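Local atomic coordinates of periplasmic branched-chain amino acid-binding protein (Burkholderia mallei, PDB entry 3I09), a protein that probably binds a small solute in the periplasm, such as a branched-chain amino acid or related acid, and delivers it to an ABC transporter. Residues S86-A91 and K96-I101; T107-Q112 and R324-M329; G8-M13 and R64-R69; G71-V76 and T288-A293; V33-G38 and A282-V287. One frame throughout, in Å; residues are numbered along the deposited sequence. Where two conformers were deposited one is given.

Contact 1: residues S86-A91 and K96-I101; sequences SMNQVA and KVYINI
Y98 and A91 bury the most surface here, with M87 next. The methyl CB of A91 packs on CB of Y98 at 3.5 Å, just where the tyrosine leaves the strand. CG of Y98 lies anti to its backbone N (chi1 174°), which runs the ring along the helix past N88 and M87. N88 crosses the ring at about a right angle. Its OD1 lies at the ring edge, in plane, 3.5 Å from CD2 of Y98. The same OD1 accepts a hydrogen bond from outside the pair, from T117 OG1, and N88 ND2 bonds to Q112 O. The amide is therefore fixed while its oxygen faces the ring C-H groups. At the far end M87, a selenomethionine, bends at chi3, and its CE comes 3.8 Å from Y98 OH. This buried hydroxyl has two polar partners. N100 ND2 donates to it at 3.0 Å, and A84 O, one helical turn before N88, bonds to it as well. At the other end K96 N donates a 3.0 Å bond to A91 O, closing the turn between helix and strand. Helix 86-91 and strand 97-100 run nearly antiparallel, at 160°, as the returning half of a beta-alpha-beta unit. Strand 97-100 lies between strands 72-77 and 117-119 in the sheet, and helix 81-94 covers one sheet face beside helix 56-69.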
# COMPACT_ATOMS: atom_id res chain seq x y z
N SER A 86 4.26 12.48 -7.58
CA SER A 86 5.33 13.41 -7.98
C SER A 86 6.55 12.63 -8.48
O SER A 86 7.13 12.99 -9.53
CB SER A 86 5.67 14.41 -6.85
OG SER A 86 6.30 13.79 -5.74
N MSE A 87 6.90 11.55 -7.80
CA MSE A 87 7.98 10.69 -8.25
C MSE A 87 7.70 9.99 -9.57
O MSE A 87 8.60 9.85 -10.42
CB MSE A 87 8.32 9.65 -7.16
CG MSE A 87 9.00 10.31 -5.99
SE MSE A 87 9.62 9.02 -4.63
CE MSE A 87 7.98 8.35 -4.05
N ASN A 88 6.47 9.53 -9.73
CA ASN A 88 6.02 8.88 -10.98
C ASN A 88 6.28 9.75 -12.20
O ASN A 88 6.71 9.24 -13.24
CB ASN A 88 4.53 8.61 -10.85
CG ASN A 88 4.00 7.68 -11.91
OD1 ASN A 88 4.51 6.57 -12.11
ND2 ASN A 88 2.92 8.11 -12.59
N GLN A 89 5.95 11.03 -12.09
CA GLN A 89 6.19 11.96 -13.18
C GLN A 89 7.68 12.09 -13.53
O GLN A 89 8.03 12.04 -14.70
CB GLN A 89 5.63 13.33 -12.85
CG GLN A 89 5.84 14.28 -14.00
CD GLN A 89 4.91 15.44 -13.97
OE1 GLN A 89 3.74 15.34 -14.38
NE2 GLN A 89 5.41 16.58 -13.52
N VAL A 90 8.53 12.19 -12.51
CA VAL A 90 9.97 12.26 -12.72
C VAL A 90 10.49 10.98 -13.36
O VAL A 90 11.22 11.03 -14.35
CB VAL A 90 10.72 12.51 -11.41
CG1 VAL A 90 12.21 12.49 -11.66
CG2 VAL A 90 10.26 13.86 -10.78
N ALA A 91 10.08 9.83 -12.85
CA ALA A 91 10.49 8.55 -13.45
C ALA A 91 10.05 8.41 -14.90
O ALA A 91 10.82 7.95 -15.74
CB ALA A 91 9.95 7.35 -12.62
N LYS A 96 13.04 5.93 -16.19
CA LYS A 96 13.69 5.13 -15.17
C LYS A 96 12.68 4.23 -14.51
O LYS A 96 11.55 4.64 -14.27
CB LYS A 96 14.32 5.99 -14.09
CG LYS A 96 15.39 6.94 -14.58
CD LYS A 96 16.60 6.22 -15.13
CE LYS A 96 17.63 7.26 -15.58
NZ LYS A 96 18.68 6.68 -16.45
N VAL A 97 13.10 3.01 -14.18
CA VAL A 97 12.21 2.06 -13.54
C VAL A 97 11.79 2.48 -12.13
O VAL A 97 12.63 2.79 -11.26
CB VAL A 97 12.85 0.63 -13.49
CG1 VAL A 97 11.90 -0.39 -12.77
CG2 VAL A 97 13.24 0.17 -14.93
N TYR A 98 10.48 2.51 -11.92
CA TYR A 98 9.88 3.00 -10.70
C TYR A 98 8.88 1.94 -10.18
O TYR A 98 7.86 1.66 -10.84
CB TYR A 98 9.18 4.32 -10.98
CG TYR A 98 8.36 4.90 -9.82
CD1 TYR A 98 8.88 5.00 -8.52
CD2 TYR A 98 7.08 5.40 -10.04
CE1 TYR A 98 8.13 5.56 -7.49
CE2 TYR A 98 6.33 5.95 -9.03
CZ TYR A 98 6.84 6.03 -7.76
OH TYR A 98 6.06 6.56 -6.78
N ILE A 99 9.16 1.40 -9.00
CA ILE A 99 8.26 0.47 -8.39
C ILE A 99 7.73 1.08 -7.11
O ILE A 99 8.49 1.42 -6.19
CB ILE A 99 8.93 -0.87 -8.10
CG1 ILE A 99 9.50 -1.43 -9.39
CG2 ILE A 99 7.90 -1.83 -7.49
CD1 ILE A 99 10.25 -2.76 -9.21
N ASN A 100 6.42 1.30 -7.07
CA ASN A 100 5.78 1.84 -5.88
C ASN A 100 5.10 0.76 -5.04
O ASN A 100 4.30 -0.04 -5.55
CB ASN A 100 4.78 2.92 -6.21
CG ASN A 100 4.33 3.63 -4.93
OD1 ASN A 100 3.57 3.07 -4.16
ND2 ASN A 100 4.88 4.83 -4.68
N ILE A 101 5.47 0.72 -3.75
CA ILE A 101 4.87 -0.23 -2.81
C ILE A 101 3.91 0.46 -1.82
O ILE A 101 2.75 0.04 -1.65
CB ILE A 101 5.96 -0.96 -1.98
CG1 ILE A 101 6.68 -2.04 -2.81
CG2 ILE A 101 5.34 -1.64 -0.75
CD1 ILE A 101 7.40 -1.54 -3.95

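Contact 2: residues T107-Q112 and R324-M329; sequences TLTNEQ and RTDGSM
OD2 of D326, on the side chain that faces T109, is gripped by two waters and by R324 NH2. Water 3 donates to D326 OD2 at 2.6 Å, and the same water lies 2.6 Å from T109 OG1 and from S328 OG. Water 2 joins T109 O to D326 OD2, and water 1 joins L108 O to D326 O. The polar links between the loops run through water. No direct hydrogen bond joins them. The direct touch is apolar against polar: CB of T109 sits 3.3 Å from D326 O, and its methyl CG2 packs 3.5 Å from S328 OG. The first torsion of T109 (chi1 59°) sets OG1 between the backbone N and the carbonyl carbon, where it meets water 3 while CG2 faces the other loop. R324 to G327 form a type I beta turn, which belongs to the hairpin between strands 320-323 and 329-338. An Asx turn overlaps its end, with S328 N donating to D326 OD1 at 3.0 Å. R324 grips the carboxylate side-on, its NE reaching OD1 of D326 at 2.9 Å and its NH2 reaching OD2. NE and S328 N come to OD1 from opposite faces of the carboxylate plane. With so many donors the carboxylate is probably held as the anion. R324 NH2 also bonds to T364 O, and G327 pairs through its backbone with H119.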
# COMPACT_ATOMS: atom_id res chain seq x y z
N THR A 107 -4.63 5.98 -9.29
CA THR A 107 -4.18 6.93 -10.28
C THR A 107 -2.87 6.49 -10.97
O THR A 107 -2.61 6.75 -12.16
CB THR A 107 -3.94 8.32 -9.58
OG1 THR A 107 -5.01 8.58 -8.67
CG2 THR A 107 -3.88 9.38 -10.58
N LEU A 108 -2.01 5.84 -10.19
CA LEU A 108 -0.72 5.39 -10.65
C LEU A 108 -0.76 4.42 -11.83
O LEU A 108 0.21 4.33 -12.54
CB LEU A 108 0.05 4.74 -9.48
CG LEU A 108 0.65 5.73 -8.50
CD1 LEU A 108 0.94 4.96 -7.18
CD2 LEU A 108 1.96 6.46 -9.07
N THR A 109 -1.89 3.71 -12.00
CA THR A 109 -2.04 2.77 -13.11
C THR A 109 -3.25 3.11 -13.98
O THR A 109 -3.75 2.30 -14.73
CB THR A 109 -2.15 1.33 -12.58
OG1 THR A 109 -3.27 1.24 -11.70
CG2 THR A 109 -0.83 0.93 -11.82
N ASN A 110 -3.70 4.36 -13.87
CA ASN A 110 -4.90 4.82 -14.52
C ASN A 110 -4.60 6.16 -15.17
O ASN A 110 -3.84 6.18 -16.14
CB ASN A 110 -6.07 4.80 -13.54
CG ASN A 110 -6.69 3.43 -13.44
OD1 ASN A 110 -7.37 2.97 -14.39
ND2 ASN A 110 -6.43 2.75 -12.32
N GLU A 111 -5.13 7.26 -14.63
CA GLU A 111 -4.92 8.58 -15.25
C GLU A 111 -3.44 8.94 -15.42
O GLU A 111 -3.10 9.70 -16.33
CB GLU A 111 -5.64 9.68 -14.47
CG GLU A 111 -7.17 9.62 -14.54
CD GLU A 111 -7.80 8.67 -13.53
OE1 GLU A 111 -7.06 8.01 -12.74
OE2 GLU A 111 -9.06 8.61 -13.53
N GLN A 112 -2.59 8.46 -14.51
CA GLN A 112 -1.17 8.77 -14.55
C GLN A 112 -0.29 7.54 -14.78
O GLN A 112 0.87 7.50 -14.36
CB GLN A 112 -0.77 9.54 -13.29
CG GLN A 112 -1.52 10.88 -13.24
CD GLN A 112 -1.21 11.76 -12.03
OE1 GLN A 112 -2.13 12.32 -11.39
NE2 GLN A 112 0.05 11.94 -11.73
N ARG A 324 1.25 -6.44 -15.24
CA ARG A 324 0.49 -6.30 -16.50
C ARG A 324 0.71 -4.94 -17.16
O ARG A 324 1.44 -4.09 -16.64
CB ARG A 324 -0.98 -6.59 -16.27
CG ARG A 324 -1.70 -5.58 -15.47
CD ARG A 324 -3.22 -5.93 -15.41
NE ARG A 324 -3.89 -4.84 -14.75
CZ ARG A 324 -5.14 -4.87 -14.29
NH1 ARG A 324 -5.88 -5.96 -14.40
NH2 ARG A 324 -5.62 -3.78 -13.72
N THR A 325 0.05 -4.74 -18.30
CA THR A 325 0.29 -3.57 -19.12
C THR A 325 0.22 -2.23 -18.38
O THR A 325 1.09 -1.38 -18.55
CB THR A 325 -0.68 -3.57 -20.35
OG1 THR A 325 -0.45 -4.77 -21.09
CG2 THR A 325 -0.43 -2.37 -21.25
N ASP A 326 -0.80 -2.06 -17.55
CA ASP A 326 -1.01 -0.78 -16.84
C ASP A 326 -0.05 -0.55 -15.69
O ASP A 326 -0.08 0.52 -15.06
CB ASP A 326 -2.47 -0.61 -16.36
CG ASP A 326 -2.91 -1.61 -15.27
OD1 ASP A 326 -2.13 -2.48 -14.84
OD2 ASP A 326 -4.09 -1.52 -14.85
N GLY A 327 0.79 -1.55 -15.42
CA GLY A 327 1.78 -1.49 -14.35
C GLY A 327 1.39 -2.18 -13.06
O GLY A 327 2.21 -2.30 -12.16
N SER A 328 0.15 -2.61 -12.90
CA SER A 328 -0.23 -3.29 -11.68
C SER A 328 0.39 -4.67 -11.60
O SER A 328 0.33 -5.44 -12.55
CB SER A 328 -1.75 -3.44 -11.57
OG SER A 328 -2.33 -2.19 -11.30
N MSE A 329 0.94 -5.00 -10.44
CA MSE A 329 1.30 -6.38 -10.12
C MSE A 329 0.05 -7.08 -9.64
O MSE A 329 -0.49 -6.75 -8.58
CB MSE A 329 2.43 -6.44 -9.05
CG MSE A 329 3.25 -7.76 -9.10
SE MSE A 329 2.32 -9.18 -8.22
CE MSE A 329 3.00 -8.85 -6.41
O HOH W 1 1.59 2.70 -14.62
O HOH W 2 -5.98 0.32 -15.12
O HOH W 3 -4.45 -1.02 -12.31

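Contact 3: residues G8-M13 and R64-R69; sequences GFITDM and REWMDR
The contact belongs to the six-stranded mixed sheet of one lobe, where helix 56-69 runs nearly antiparallel to strand 5-11 over one sheet face. W66 of the helix reaches the strand with the six-membered part of its indole, meeting G8 and I10. Its CZ3 does most of the touching. G8 has no side chain, and W66 CZ3 comes directly against its CA, at 3.5 Å. The same CZ3 of W66 lies 3.4 Å from CG1 of I10. CD1 of I10 follows at 3.7 Å from W66 CZ3. The two side chains come from opposite directions, one from the helix and one from the strand. For W66 the first torsion (chi1 -71°) puts CG anti to the carbonyl carbon, and the indole extends toward the sheet. CH2 of W66 comes 3.8 Å from F9 O, which sits at the ring edge, in plane. The end of the six-membered ring thus abuts the strand backbone. The angle between strand 8-11 and helix 64-69 is 168°, as in the alpha/beta lobes of type I periplasmic binding proteins, where helices pack along the sheet. No hydrogen bond joins the two segments, and the touching residues are all buried. G8 and I10 pair through their backbones with strand 72-77, and F9 pairs with strand 43-51 on its other side. W66 also packs on V48 and A50 of that strand and on L72, while I10 reaches M87 of helix 81-94.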
# COMPACT_ATOMS: atom_id res chain seq x y z
N GLY A 8 17.24 3.24 -4.96
CA GLY A 8 16.91 4.33 -4.05
C GLY A 8 15.51 4.12 -3.50
O GLY A 8 14.62 3.72 -4.24
N PHE A 9 15.35 4.36 -2.21
CA PHE A 9 14.10 4.17 -1.52
C PHE A 9 13.71 5.48 -0.87
O PHE A 9 14.49 6.04 -0.09
CB PHE A 9 14.27 3.08 -0.47
CG PHE A 9 13.03 2.79 0.36
CD1 PHE A 9 11.81 2.56 -0.23
CD2 PHE A 9 13.11 2.70 1.75
CE1 PHE A 9 10.65 2.23 0.56
CE2 PHE A 9 12.01 2.40 2.53
CZ PHE A 9 10.80 2.14 1.95
N ILE A 10 12.52 5.94 -1.18
CA ILE A 10 12.00 7.21 -0.63
C ILE A 10 10.64 6.99 0.00
O ILE A 10 9.68 6.54 -0.66
CB ILE A 10 11.91 8.33 -1.67
CG1 ILE A 10 13.22 8.52 -2.39
CG2 ILE A 10 11.45 9.64 -0.94
CD1 ILE A 10 13.19 9.62 -3.49
N THR A 11 10.55 7.26 1.29
CA THR A 11 9.34 6.99 2.04
C THR A 11 9.26 7.90 3.25
O THR A 11 10.16 8.71 3.49
CB THR A 11 9.25 5.48 2.48
OG1 THR A 11 7.89 5.16 2.82
CG2 THR A 11 10.19 5.16 3.67
N ASP A 12 8.15 7.84 3.95
CA ASP A 12 8.01 8.60 5.22
C ASP A 12 8.76 7.82 6.32
O ASP A 12 8.33 6.72 6.71
CB ASP A 12 6.54 8.71 5.61
CG ASP A 12 6.33 9.36 6.98
OD1 ASP A 12 7.29 9.96 7.49
OD2 ASP A 12 5.20 9.26 7.53
N MSE A 13 9.85 8.38 6.81
CA MSE A 13 10.61 7.72 7.88
C MSE A 13 10.39 8.36 9.23
O MSE A 13 10.94 7.89 10.23
CB MSE A 13 12.09 7.65 7.53
CG MSE A 13 12.37 6.64 6.46
SE MSE A 13 14.21 6.73 5.88
CE MSE A 13 15.06 5.93 7.42
N ARG A 64 14.88 13.09 -8.70
CA ARG A 64 15.48 13.75 -9.85
C ARG A 64 17.01 13.80 -9.70
O ARG A 64 17.76 13.41 -10.63
CB ARG A 64 14.87 15.16 -10.00
CG ARG A 64 14.77 15.70 -11.42
CD ARG A 64 14.19 17.15 -11.39
NE ARG A 64 12.78 17.20 -10.98
CZ ARG A 64 12.31 17.85 -9.91
NH1 ARG A 64 13.12 18.55 -9.12
NH2 ARG A 64 11.02 17.82 -9.65
N GLU A 65 17.48 14.25 -8.53
CA GLU A 65 18.89 14.30 -8.23
C GLU A 65 19.56 12.92 -8.34
O GLU A 65 20.63 12.80 -8.94
CB GLU A 65 19.13 14.88 -6.84
CG GLU A 65 20.59 15.02 -6.40
CD GLU A 65 20.73 14.85 -4.88
OE1 GLU A 65 19.86 15.37 -4.14
OE2 GLU A 65 21.69 14.16 -4.44
N TRP A 66 18.98 11.90 -7.74
CA TRP A 66 19.56 10.56 -7.86
C TRP A 66 19.62 10.07 -9.32
O TRP A 66 20.58 9.43 -9.76
CB TRP A 66 18.77 9.55 -7.02
CG TRP A 66 18.90 9.64 -5.52
CD1 TRP A 66 19.84 10.33 -4.80
CD2 TRP A 66 18.04 9.01 -4.58
NE1 TRP A 66 19.62 10.13 -3.44
CE2 TRP A 66 18.52 9.32 -3.29
CE3 TRP A 66 16.92 8.19 -4.70
CZ2 TRP A 66 17.90 8.84 -2.13
CZ3 TRP A 66 16.30 7.71 -3.54
CH2 TRP A 66 16.82 8.03 -2.27
N MSE A 67 18.58 10.35 -10.08
CA MSE A 67 18.54 9.90 -11.47
C MSE A 67 19.57 10.64 -12.33
O MSE A 67 20.21 10.04 -13.17
CB MSE A 67 17.14 10.13 -12.03
CG MSE A 67 16.15 9.17 -11.44
SE MSE A 67 14.34 9.48 -12.03
CE MSE A 67 13.45 8.27 -10.81
N ASP A 68 19.70 11.95 -12.10
CA ASP A 68 20.53 12.81 -12.94
C ASP A 68 22.01 12.75 -12.59
O ASP A 68 22.83 12.83 -13.50
CB ASP A 68 20.07 14.28 -12.85
CG ASP A 68 18.80 14.55 -13.64
OD1 ASP A 68 18.36 13.66 -14.42
OD2 ASP A 68 18.23 15.65 -13.46
N ARG A 69 22.32 12.62 -11.30
CA ARG A 69 23.68 12.74 -10.75
C ARG A 69 24.11 11.60 -9.87
O ARG A 69 25.23 11.61 -9.39
CB ARG A 69 23.78 13.97 -9.85
CG ARG A 69 23.50 15.16 -10.59
CD ARG A 69 23.38 16.40 -9.73
NE ARG A 69 22.79 17.33 -10.66
CZ ARG A 69 23.44 17.87 -11.70
NH1 ARG A 69 24.74 17.67 -11.88
NH2 ARG A 69 22.77 18.65 -12.53

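Contact 4: residues G71-V76 and T288-A293; sequences GLDLLV and TTYLKA
L74 lies over one face of the Y290 ring. Its CB sits 3.8 Å from the ring centroid and 12° off the ring normal, a CH-pi contact. CD2 of L74 continues over the same ring, 3.7 Å from Y290 CG, and CD1 comes 4.0 Å from Y290 CD1. The two side chains slide past each other in opposite directions, so the leucine covers the ring from its hydroxyl end back to its root. With chi1 at 174°, Y290 extends its ring away from the helix and across to the strand. There Y290 OH meets the next residue back along the strand, at 3.4 Å from D73 CB. Water 4 lies at the ring edge, in plane. It accepts from Y290 OH at 2.7 Å and donates to D73 O at 3.2 Å. The carboxylate of D73 turns elsewhere: its OD2 accepts from K6 N in the neighbouring strand 5-11. That bond, with the backbone pairing of L74 to K6 and G8, holds this part of the strand in the sheet beside strand 5-11. On the helix side Y290 also packs on V305 of helix 302-309. Through L74 and Y290, helix 278-297 meets the sheet by a largely apolar contact. Dispersion and the CH-pi contact hold the ring, while the polar end of the phenol is served by a water bridge to the strand backbone.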
# COMPACT_ATOMS: atom_id res chain seq x y z
N GLY A 71 23.32 8.14 -10.58
CA GLY A 71 23.32 6.87 -11.28
C GLY A 71 22.22 5.89 -10.88
O GLY A 71 22.42 4.67 -10.98
N LEU A 72 21.06 6.40 -10.50
CA LEU A 72 19.98 5.54 -10.04
C LEU A 72 19.50 4.60 -11.12
O LEU A 72 19.31 5.02 -12.27
CB LEU A 72 18.81 6.37 -9.56
CG LEU A 72 17.85 5.63 -8.65
CD1 LEU A 72 18.47 5.50 -7.23
CD2 LEU A 72 16.56 6.40 -8.53
N ASP A 73 19.33 3.34 -10.74
CA ASP A 73 18.78 2.31 -11.63
C ASP A 73 17.32 1.91 -11.30
O ASP A 73 16.50 1.68 -12.21
CB ASP A 73 19.69 1.12 -11.57
CG ASP A 73 21.01 1.39 -12.21
OD1 ASP A 73 20.99 1.67 -13.44
OD2 ASP A 73 22.03 1.40 -11.47
N LEU A 74 17.01 1.83 -10.01
CA LEU A 74 15.63 1.58 -9.53
C LEU A 74 15.26 2.62 -8.48
O LEU A 74 16.02 2.84 -7.52
CB LEU A 74 15.51 0.20 -8.89
CG LEU A 74 14.20 -0.11 -8.13
CD1 LEU A 74 12.98 -0.14 -9.08
CD2 LEU A 74 14.29 -1.44 -7.32
N LEU A 75 14.07 3.20 -8.64
CA LEU A 75 13.41 3.99 -7.60
C LEU A 75 12.29 3.17 -6.99
O LEU A 75 11.34 2.73 -7.69
CB LEU A 75 12.90 5.31 -8.14
CG LEU A 75 12.19 6.22 -7.15
CD1 LEU A 75 13.16 6.65 -6.03
CD2 LEU A 75 11.53 7.45 -7.87
N VAL A 76 12.40 2.93 -5.69
CA VAL A 76 11.36 2.27 -4.92
C VAL A 76 10.60 3.35 -4.18
O VAL A 76 11.17 4.06 -3.35
CB VAL A 76 11.89 1.26 -3.90
CG1 VAL A 76 10.69 0.58 -3.14
CG2 VAL A 76 12.75 0.18 -4.63
N THR A 288 13.68 -8.19 -5.00
CA THR A 288 13.98 -9.46 -5.58
C THR A 288 13.49 -9.53 -7.05
O THR A 288 14.23 -9.95 -7.93
CB THR A 288 13.39 -10.61 -4.78
OG1 THR A 288 13.78 -10.50 -3.41
CG2 THR A 288 13.87 -11.93 -5.35
N THR A 289 12.27 -9.07 -7.28
CA THR A 289 11.69 -9.06 -8.63
C THR A 289 12.50 -8.19 -9.59
O THR A 289 12.80 -8.60 -10.71
CB THR A 289 10.22 -8.66 -8.53
OG1 THR A 289 9.54 -9.70 -7.79
CG2 THR A 289 9.61 -8.45 -9.94
N TYR A 290 12.83 -6.96 -9.17
CA TYR A 290 13.69 -6.11 -9.98
C TYR A 290 15.03 -6.78 -10.30
O TYR A 290 15.48 -6.78 -11.44
CB TYR A 290 13.93 -4.78 -9.28
CG TYR A 290 14.92 -3.92 -9.98
CD1 TYR A 290 14.57 -3.20 -11.11
CD2 TYR A 290 16.24 -3.83 -9.53
CE1 TYR A 290 15.52 -2.40 -11.77
CE2 TYR A 290 17.18 -3.05 -10.18
CZ TYR A 290 16.81 -2.35 -11.30
OH TYR A 290 17.72 -1.59 -11.99
N LEU A 291 15.71 -7.29 -9.27
CA LEU A 291 17.04 -7.86 -9.46
C LEU A 291 16.98 -9.06 -10.40
O LEU A 291 17.88 -9.24 -11.21
CB LEU A 291 17.75 -8.19 -8.14
CG LEU A 291 18.12 -6.96 -7.26
CD1 LEU A 291 18.63 -7.38 -5.87
CD2 LEU A 291 19.12 -6.07 -7.97
N LYS A 292 15.92 -9.87 -10.30
CA LYS A 292 15.76 -11.02 -11.20
C LYS A 292 15.62 -10.55 -12.63
O LYS A 292 16.11 -11.19 -13.54
CB LYS A 292 14.57 -11.90 -10.82
CG LYS A 292 14.85 -12.78 -9.63
CD LYS A 292 13.64 -13.65 -9.24
CE LYS A 292 14.03 -14.70 -8.14
NZ LYS A 292 14.99 -15.77 -8.59
N ALA A 293 14.94 -9.42 -12.83
CA ALA A 293 14.76 -8.87 -14.15
C ALA A 293 16.07 -8.32 -14.73
O ALA A 293 16.39 -8.57 -15.88
CB ALA A 293 13.68 -7.81 -14.10
O HOH W 4 16.84 -0.63 -14.36

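Contact 5: residues V33-G38 and A282-V287; sequences VADFGG and ADYSSV
Y284 and D35 make the polar, more open side of this contact, and V33 and V287 make its buried side. Y284 OH donates to D35 OD2 at 2.5 Å, a short bond. It uses the anti lone pair of that oxygen, the one turned away from OD1. OD2 of D35 lies at the ring edge, in the ring plane, while the carboxylate as a whole is turned 58° from the ring. The extended first torsion of Y284 (chi1 178°) sends the ring out from its helix to D35. R267 NH1 forms a salt bridge to the same D35 OD2. The oxygen is therefore shared by a hydroxyl and a positive charge, which would favour the ionised acid. W264 meets the Y284 ring edge-to-face, so the aromatic part is not left bare although D35 itself is exposed. On the inner side CG2 of V33 touches CG1 of V287 at 3.9 Å, a purely apolar meeting. Both valines pack inward on I7 of strand 5-11, and V287 also on I29 and A32 of helix 22-36. Past D35, helix 22-36 ends in a Schellman motif: G37 has positive phi, G38 N bonds back to V33 O and G37 N to A34 O. Such a close is a common C-terminal helix cap, and here it lies where two helices pack side by side over one face of the sheet of an alpha/beta lobe.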
# COMPACT_ATOMS: atom_id res chain seq x y z
N VAL A 33 18.64 -7.32 -1.00
CA VAL A 33 19.91 -7.12 -1.72
C VAL A 33 20.96 -8.13 -1.26
O VAL A 33 21.62 -8.79 -2.08
CB VAL A 33 20.39 -5.68 -1.58
CG1 VAL A 33 21.82 -5.51 -2.14
CG2 VAL A 33 19.38 -4.75 -2.33
N ALA A 34 21.13 -8.25 0.05
CA ALA A 34 22.08 -9.20 0.60
C ALA A 34 21.71 -10.61 0.22
O ALA A 34 22.58 -11.39 -0.20
CB ALA A 34 22.15 -9.05 2.13
N ASP A 35 20.42 -10.96 0.32
CA ASP A 35 20.01 -12.33 -0.01
C ASP A 35 20.25 -12.73 -1.47
O ASP A 35 20.53 -13.90 -1.76
CB ASP A 35 18.56 -12.61 0.36
CG ASP A 35 18.32 -12.57 1.87
OD1 ASP A 35 19.28 -12.62 2.68
OD2 ASP A 35 17.13 -12.50 2.26
N PHE A 36 20.16 -11.75 -2.36
CA PHE A 36 20.38 -11.96 -3.79
C PHE A 36 21.88 -12.16 -4.10
O PHE A 36 22.23 -12.62 -5.17
CB PHE A 36 19.87 -10.72 -4.55
CG PHE A 36 19.68 -10.96 -6.03
CD1 PHE A 36 18.54 -11.58 -6.49
CD2 PHE A 36 20.63 -10.57 -6.95
CE1 PHE A 36 18.36 -11.81 -7.84
CE2 PHE A 36 20.44 -10.80 -8.30
CZ PHE A 36 19.32 -11.42 -8.74
N GLY A 37 22.73 -11.84 -3.13
CA GLY A 37 24.20 -11.94 -3.24
C GLY A 37 24.94 -10.62 -3.32
O GLY A 37 26.17 -10.61 -3.49
N GLY A 38 24.24 -9.49 -3.21
CA GLY A 38 24.91 -8.19 -3.10
C GLY A 38 25.44 -7.60 -4.40
O GLY A 38 25.99 -6.50 -4.40
N ALA A 282 6.38 -6.61 0.91
CA ALA A 282 6.37 -6.19 -0.51
C ALA A 282 7.64 -5.45 -0.94
O ALA A 282 8.13 -5.66 -2.05
CB ALA A 282 5.14 -5.35 -0.80
N ASP A 283 8.20 -4.61 -0.04
CA ASP A 283 9.48 -3.95 -0.31
C ASP A 283 10.57 -4.98 -0.66
O ASP A 283 11.29 -4.82 -1.67
CB ASP A 283 9.97 -3.12 0.90
CG ASP A 283 9.15 -1.86 1.17
OD1 ASP A 283 8.51 -1.30 0.25
OD2 ASP A 283 9.18 -1.41 2.38
N TYR A 284 10.71 -6.01 0.19
CA TYR A 284 11.68 -7.06 -0.04
C TYR A 284 11.37 -7.77 -1.37
O TYR A 284 12.26 -7.94 -2.22
CB TYR A 284 11.70 -8.04 1.14
CG TYR A 284 12.63 -9.22 1.00
CD1 TYR A 284 12.38 -10.23 0.10
CD2 TYR A 284 13.77 -9.34 1.81
CE1 TYR A 284 13.24 -11.33 -0.03
CE2 TYR A 284 14.62 -10.46 1.72
CZ TYR A 284 14.35 -11.42 0.77
OH TYR A 284 15.16 -12.48 0.65
N SER A 285 10.12 -8.15 -1.58
CA SER A 285 9.75 -8.92 -2.78
C SER A 285 10.00 -8.15 -4.06
O SER A 285 10.45 -8.70 -5.06
CB SER A 285 8.26 -9.33 -2.70
OG SER A 285 7.82 -9.96 -3.89
N SER A 286 9.67 -6.86 -4.05
CA SER A 286 9.78 -6.00 -5.23
C SER A 286 11.24 -5.87 -5.64
O SER A 286 11.56 -5.88 -6.83
CB SER A 286 9.15 -4.60 -4.98
OG SER A 286 9.93 -3.88 -4.07
N VAL A 287 12.16 -5.82 -4.66
CA VAL A 287 13.59 -5.76 -4.95
C VAL A 287 14.10 -7.07 -5.56
O VAL A 287 14.85 -7.07 -6.53
CB VAL A 287 14.40 -5.31 -3.70
CG1 VAL A 287 15.92 -5.50 -3.87
CG2 VAL A 287 14.05 -3.80 -3.43

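In the fold
All five contacts lie in one lobe, around the mixed sheet holding strands 5-11, 72-77 and 97-100. Contacts 1, 3 and 4 each use one of these strands. The centres of contacts 1 and 3 lie about 10 Å apart, with helices 81-94 and 56-69 side by side. Contacts 4 and 5, with centres about 9 Å apart, share helix 278-297. Contact 2 touches contact 1 through L108 and Q112 against N88, but stays clear of contacts 3, 4 and 5. Contact 3 closes before contact 1 opens, whereas contacts 2, 4 and 5 bring late chain segments back to early ones. The chain's return thus completes the lobe, whose residues help line the acetoacetic acid pocket.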